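PDB 3EVY: putative type I restriction enzyme R protein from Bacteroides fragilis NCTC 9343, which is probably the subunit that a type I restriction system needs for ATP hydrolysis and DNA cleavage, here only as a C-terminal fragment. Local coordinates for residues K11-N21 with Y66-T75. Numbering follows the deposited sequence.
Sequences KPYEKLVERFN and YNEFDAEDLT
Tyr13 carries its ring trans to its own backbone N (chi1 176°), which sends the hydroxyl off helix 12-30 into the loop of residues 66-75. Glu68 comes to meet it with CG between its own N and carbonyl carbon (chi1 60°). This torsion lays CG over one face of the Tyr13 ring, 3.8 Å from the centroid, as a CH-pi contact. Val17 CG2, from the same helix, covers the opposite face. The Tyr13 ring also turns its edge to the face of Tyr66 in an offset edge-to-face pair, with the planes at 62°. Two bonds grip the phenol oxygen. Tyr13 OH donates to the anti lone pair of Asp73 OD2 at 2.6 Å and accepts from Asp70 N at 3.0 Å. The ring is thus held at both faces and at its hydroxyl. Beyond CG, a bend at chi2 turns the Glu68 carboxylate toward Lys11. Glu68 OE2 forms a salt bridge with Lys11 NZ (2.7 Å), which approaches from above the carboxylate plane. A water links the same oxygen to Tyr13 N in the first turn of the helix.

The loop joins helix 43-63 to helix 78-91 in this all-helical piece of the HsdR C-terminal region, and the contact ties it along the start of helix 12-30. An Asx turn at Asp70 and the short 3-10 segment 71-73 shape its middle. At its far end the Asn21 amide binds two backbone groups. ND2 donates to Asp73 O at 3.2 Å, nearly in the amide plane. OD1 accepts from Thr75 N at 2.9 Å in an almost straight bond, though the donor sits above the carbonyl plane. Between the polar ends, Leu74 CD2 packs 3.9 Å from Phe20 CD2, and Arg60 of helix 43-63 touches both side chains.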
loop_
_atom_site.group_PDB
_atom_site.type_symbol
_atom_site.label_atom_id
_atom_site.label_comp_id
_atom_site.label_asym_id
_atom_site.label_seq_id
_atom_site.Cartn_x
_atom_site.Cartn_y
_atom_site.Cartn_z
ATOM N N LYS A 11 17.974 12.169 3.029
ATOM C CA LYS A 11 18.238 10.972 3.833
ATOM C C LYS A 11 17.428 9.751 3.380
ATOM O O LYS A 11 16.288 9.874 2.880
ATOM C CB LYS A 11 17.895 11.269 5.290
ATOM C CG LYS A 11 18.634 12.478 5.836
ATOM C CD LYS A 11 18.243 12.678 7.276
ATOM C CE LYS A 11 18.192 11.306 7.972
ATOM N NZ LYS A 11 17.358 11.358 9.201
ATOM N N PRO A 12 18.007 8.562 3.575
ATOM C CA PRO A 12 17.387 7.272 3.209
ATOM C C PRO A 12 15.870 7.210 3.521
ATOM O O PRO A 12 15.104 6.825 2.631
ATOM C CB PRO A 12 18.174 6.253 4.046
ATOM C CG PRO A 12 19.525 6.851 4.132
ATOM C CD PRO A 12 19.242 8.364 4.347
ATOM N N TYR A 13 15.468 7.597 4.737
ATOM C CA TYR A 13 14.063 7.560 5.143
ATOM C C TYR A 13 13.120 8.401 4.285
ATOM O O TYR A 13 11.999 7.998 3.980
ATOM C CB TYR A 13 13.912 8.023 6.582
ATOM C CG TYR A 13 12.468 8.099 7.060
ATOM C CD1 TYR A 13 11.762 6.967 7.475
ATOM C CD2 TYR A 13 11.806 9.327 7.130
ATOM C CE1 TYR A 13 10.469 7.067 7.932
ATOM C CE2 TYR A 13 10.462 9.404 7.565
ATOM C CZ TYR A 13 9.824 8.282 7.963
ATOM O OH TYR A 13 8.526 8.408 8.455
ATOM N N GLU A 14 13.576 9.602 3.983
ATOM C CA GLU A 14 12.834 10.591 3.231
ATOM C C GLU A 14 12.665 10.112 1.823
ATOM O O GLU A 14 11.552 10.192 1.286
ATOM C CB GLU A 14 13.617 11.919 3.213
ATOM C CG GLU A 14 13.984 12.432 4.653
ATOM C CD GLU A 14 14.882 13.686 4.686
ATOM O OE1 GLU A 14 14.421 14.685 5.305
ATOM O OE2 GLU A 14 16.021 13.652 4.111
ATOM N N LYS A 15 13.750 9.576 1.242
ATOM C CA LYS A 15 13.698 8.905 -0.080
ATOM C C LYS A 15 12.626 7.829 -0.154
ATOM O O LYS A 15 11.845 7.797 -1.114
ATOM C CB LYS A 15 15.052 8.269 -0.470
ATOM C CG LYS A 15 16.002 9.176 -1.286
ATOM C CD LYS A 15 17.376 8.519 -1.537
ATOM C CE LYS A 15 18.184 8.369 -0.249
ATOM N NZ LYS A 15 19.305 7.379 -0.329
ATOM N N LEU A 16 12.617 6.899 0.799
ATOM C CA LEU A 16 11.640 5.819 0.763
ATOM C C LEU A 16 10.177 6.323 0.982
ATOM O O LEU A 16 9.225 5.702 0.486
ATOM C CB LEU A 16 11.976 4.741 1.801
ATOM C CG LEU A 16 13.316 3.975 1.739
ATOM C CD1 LEU A 16 13.771 3.415 3.184
ATOM C CD2 LEU A 16 13.222 2.803 0.751
ATOM N N VAL A 17 10.003 7.336 1.823
ATOM C CA VAL A 17 8.668 7.922 2.049
ATOM C C VAL A 17 8.138 8.500 0.751
ATOM O O VAL A 17 6.981 8.286 0.415
ATOM C CB VAL A 17 8.665 9.005 3.176
ATOM C CG1 VAL A 17 7.382 9.891 3.153
ATOM C CG2 VAL A 17 8.849 8.375 4.548
ATOM N N GLU A 18 9.006 9.182 -0.015
ATOM C CA GLU A 18 8.609 9.753 -1.301
ATOM C C GLU A 18 8.190 8.680 -2.307
ATOM O O GLU A 18 7.155 8.800 -2.935
ATOM C CB GLU A 18 9.777 10.565 -1.875
ATOM C CG GLU A 18 9.419 11.192 -3.203
ATOM C CD GLU A 18 10.580 11.976 -3.784
ATOM O OE1 GLU A 18 11.373 12.550 -2.984
ATOM O OE2 GLU A 18 10.692 11.981 -5.040
ATOM N N ARG A 19 9.001 7.633 -2.469
ATOM C CA ARG A 19 8.625 6.454 -3.219
ATOM C C ARG A 19 7.272 5.830 -2.737
ATOM O O ARG A 19 6.455 5.405 -3.558
ATOM C CB ARG A 19 9.670 5.341 -3.086
ATOM C CG ARG A 19 10.804 5.406 -4.086
ATOM C CD ARG A 19 12.009 4.504 -3.682
ATOM N NE ARG A 19 11.633 3.092 -3.775
ATOM C CZ ARG A 19 12.312 2.094 -3.221
ATOM N NH1 ARG A 19 13.437 2.336 -2.558
ATOM N NH2 ARG A 19 11.873 0.847 -3.359
ATOM N N PHE A 20 7.092 5.684 -1.429
ATOM C CA PHE A 20 5.838 5.016 -0.927
ATOM C C PHE A 20 4.629 5.857 -1.355
ATOM O O PHE A 20 3.605 5.316 -1.805
ATOM C CB PHE A 20 5.797 4.896 0.609
ATOM C CG PHE A 20 4.502 4.257 1.086
ATOM C CD1 PHE A 20 4.363 2.890 1.089
ATOM C CD2 PHE A 20 3.384 5.030 1.318
ATOM C CE1 PHE A 20 3.144 2.309 1.399
ATOM C CE2 PHE A 20 2.178 4.442 1.666
ATOM C CZ PHE A 20 2.064 3.107 1.709
ATOM N N ASN A 21 4.774 7.179 -1.230
ATOM C CA ASN A 21 3.645 8.068 -1.467
ATOM C C ASN A 21 3.254 8.133 -2.958
ATOM O O ASN A 21 2.055 8.283 -3.319
ATOM C CB ASN A 21 3.881 9.454 -0.864
ATOM C CG ASN A 21 3.750 9.466 0.645
ATOM O OD1 ASN A 21 3.202 8.509 1.260
ATOM N ND2 ASN A 21 4.194 10.539 1.255
ATOM N N TYR A 66 12.818 2.604 10.468
ATOM C CA TYR A 66 13.616 3.793 10.800
ATOM C C TYR A 66 13.155 4.448 12.109
ATOM O O TYR A 66 11.942 4.564 12.387
ATOM C CB TYR A 66 13.614 4.870 9.658
ATOM C CG TYR A 66 14.424 4.419 8.452
ATOM C CD1 TYR A 66 13.871 3.583 7.529
ATOM C CD2 TYR A 66 15.792 4.765 8.324
ATOM C CE1 TYR A 66 14.606 3.139 6.432
ATOM C CE2 TYR A 66 16.540 4.318 7.253
ATOM C CZ TYR A 66 15.949 3.532 6.306
ATOM O OH TYR A 66 16.680 3.086 5.231
ATOM N N ASN A 67 14.132 4.938 12.873
ATOM C CA ASN A 67 13.859 5.629 14.152
ATOM C C ASN A 67 12.913 6.826 13.959
ATOM O O ASN A 67 12.117 7.159 14.869
ATOM C CB ASN A 67 15.154 6.204 14.692
ATOM C CG ASN A 67 16.018 5.157 15.400
ATOM O OD1 ASN A 67 15.498 4.248 16.069
ATOM N ND2 ASN A 67 17.346 5.333 15.305
ATOM N N GLU A 68 13.008 7.464 12.799
ATOM C CA GLU A 68 12.230 8.666 12.570
ATOM C C GLU A 68 10.848 8.390 11.997
ATOM O O GLU A 68 10.165 9.333 11.610
ATOM C CB GLU A 68 12.988 9.692 11.727
ATOM C CG GLU A 68 13.418 9.260 10.319
ATOM C CD GLU A 68 14.859 8.696 10.265
ATOM O OE1 GLU A 68 15.180 7.709 11.018
ATOM O OE2 GLU A 68 15.667 9.207 9.423
ATOM N N PHE A 69 10.432 7.113 11.960
ATOM C CA PHE A 69 9.118 6.739 11.361
ATOM C C PHE A 69 7.927 7.506 11.956
ATOM O O PHE A 69 7.731 7.574 13.174
ATOM C CB PHE A 69 8.840 5.206 11.355
ATOM C CG PHE A 69 7.404 4.845 10.955
ATOM C CD1 PHE A 69 6.977 4.926 9.652
ATOM C CD2 PHE A 69 6.440 4.537 11.960
ATOM C CE1 PHE A 69 5.603 4.633 9.284
ATOM C CE2 PHE A 69 5.101 4.255 11.633
ATOM C CZ PHE A 69 4.676 4.259 10.275
ATOM N N ASP A 70 7.104 8.063 11.086
ATOM C CA ASP A 70 5.887 8.724 11.538
ATOM C C ASP A 70 4.803 8.371 10.514
ATOM O O ASP A 70 4.918 8.717 9.327
ATOM C CB ASP A 70 6.141 10.231 11.584
ATOM C CG ASP A 70 4.948 11.020 12.045
ATOM O OD1 ASP A 70 3.914 10.420 12.393
ATOM O OD2 ASP A 70 5.072 12.274 12.087
ATOM N N ALA A 71 3.768 7.671 10.975
ATOM C CA ALA A 71 2.690 7.275 10.120
ATOM C C ALA A 71 2.131 8.429 9.342
ATOM O O ALA A 71 1.657 8.241 8.216
ATOM C CB ALA A 71 1.585 6.513 10.908
ATOM N N GLU A 72 2.121 9.605 9.948
ATOM C CA GLU A 72 1.561 10.801 9.276
ATOM C C GLU A 72 2.317 11.182 7.995
ATOM O O GLU A 72 1.826 11.971 7.153
ATOM C CB GLU A 72 1.509 11.983 10.245
ATOM C CG GLU A 72 0.398 11.868 11.240
ATOM C CD GLU A 72 -0.993 11.793 10.557
ATOM O OE1 GLU A 72 -1.592 10.692 10.756
ATOM O OE2 GLU A 72 -1.462 12.798 9.824
ATOM N N ASP A 73 3.487 10.585 7.821
ATOM C CA ASP A 73 4.353 10.932 6.721
ATOM C C ASP A 73 3.846 10.184 5.502
ATOM O O ASP A 73 4.287 10.456 4.410
ATOM C CB ASP A 73 5.792 10.434 6.985
ATOM C CG ASP A 73 6.553 11.306 7.949
ATOM O OD1 ASP A 73 6.093 12.459 8.192
ATOM O OD2 ASP A 73 7.629 10.825 8.450
ATOM N N LEU A 74 2.944 9.220 5.697
ATOM C CA LEU A 74 2.486 8.337 4.637
ATOM C C LEU A 74 1.015 8.566 4.221
ATOM O O LEU A 74 0.149 8.746 5.085
ATOM C CB LEU A 74 2.566 6.876 5.110
ATOM C CG LEU A 74 3.964 6.358 5.554
ATOM C CD1 LEU A 74 3.842 4.862 5.655
ATOM C CD2 LEU A 74 5.000 6.729 4.451
ATOM N N THR A 75 0.762 8.489 2.908
ATOM C CA THR A 75 -0.587 8.436 2.338
ATOM C C THR A 75 -1.226 7.113 2.841
ATOM O O THR A 75 -0.513 6.112 3.008
ATOM C CB THR A 75 -0.509 8.403 0.797
ATOM O OG1 THR A 75 0.162 9.580 0.349
ATOM C CG2 THR A 75 -1.848 8.339 0.174
HETATM O O HOH W 1 16.982 7.900 7.229
#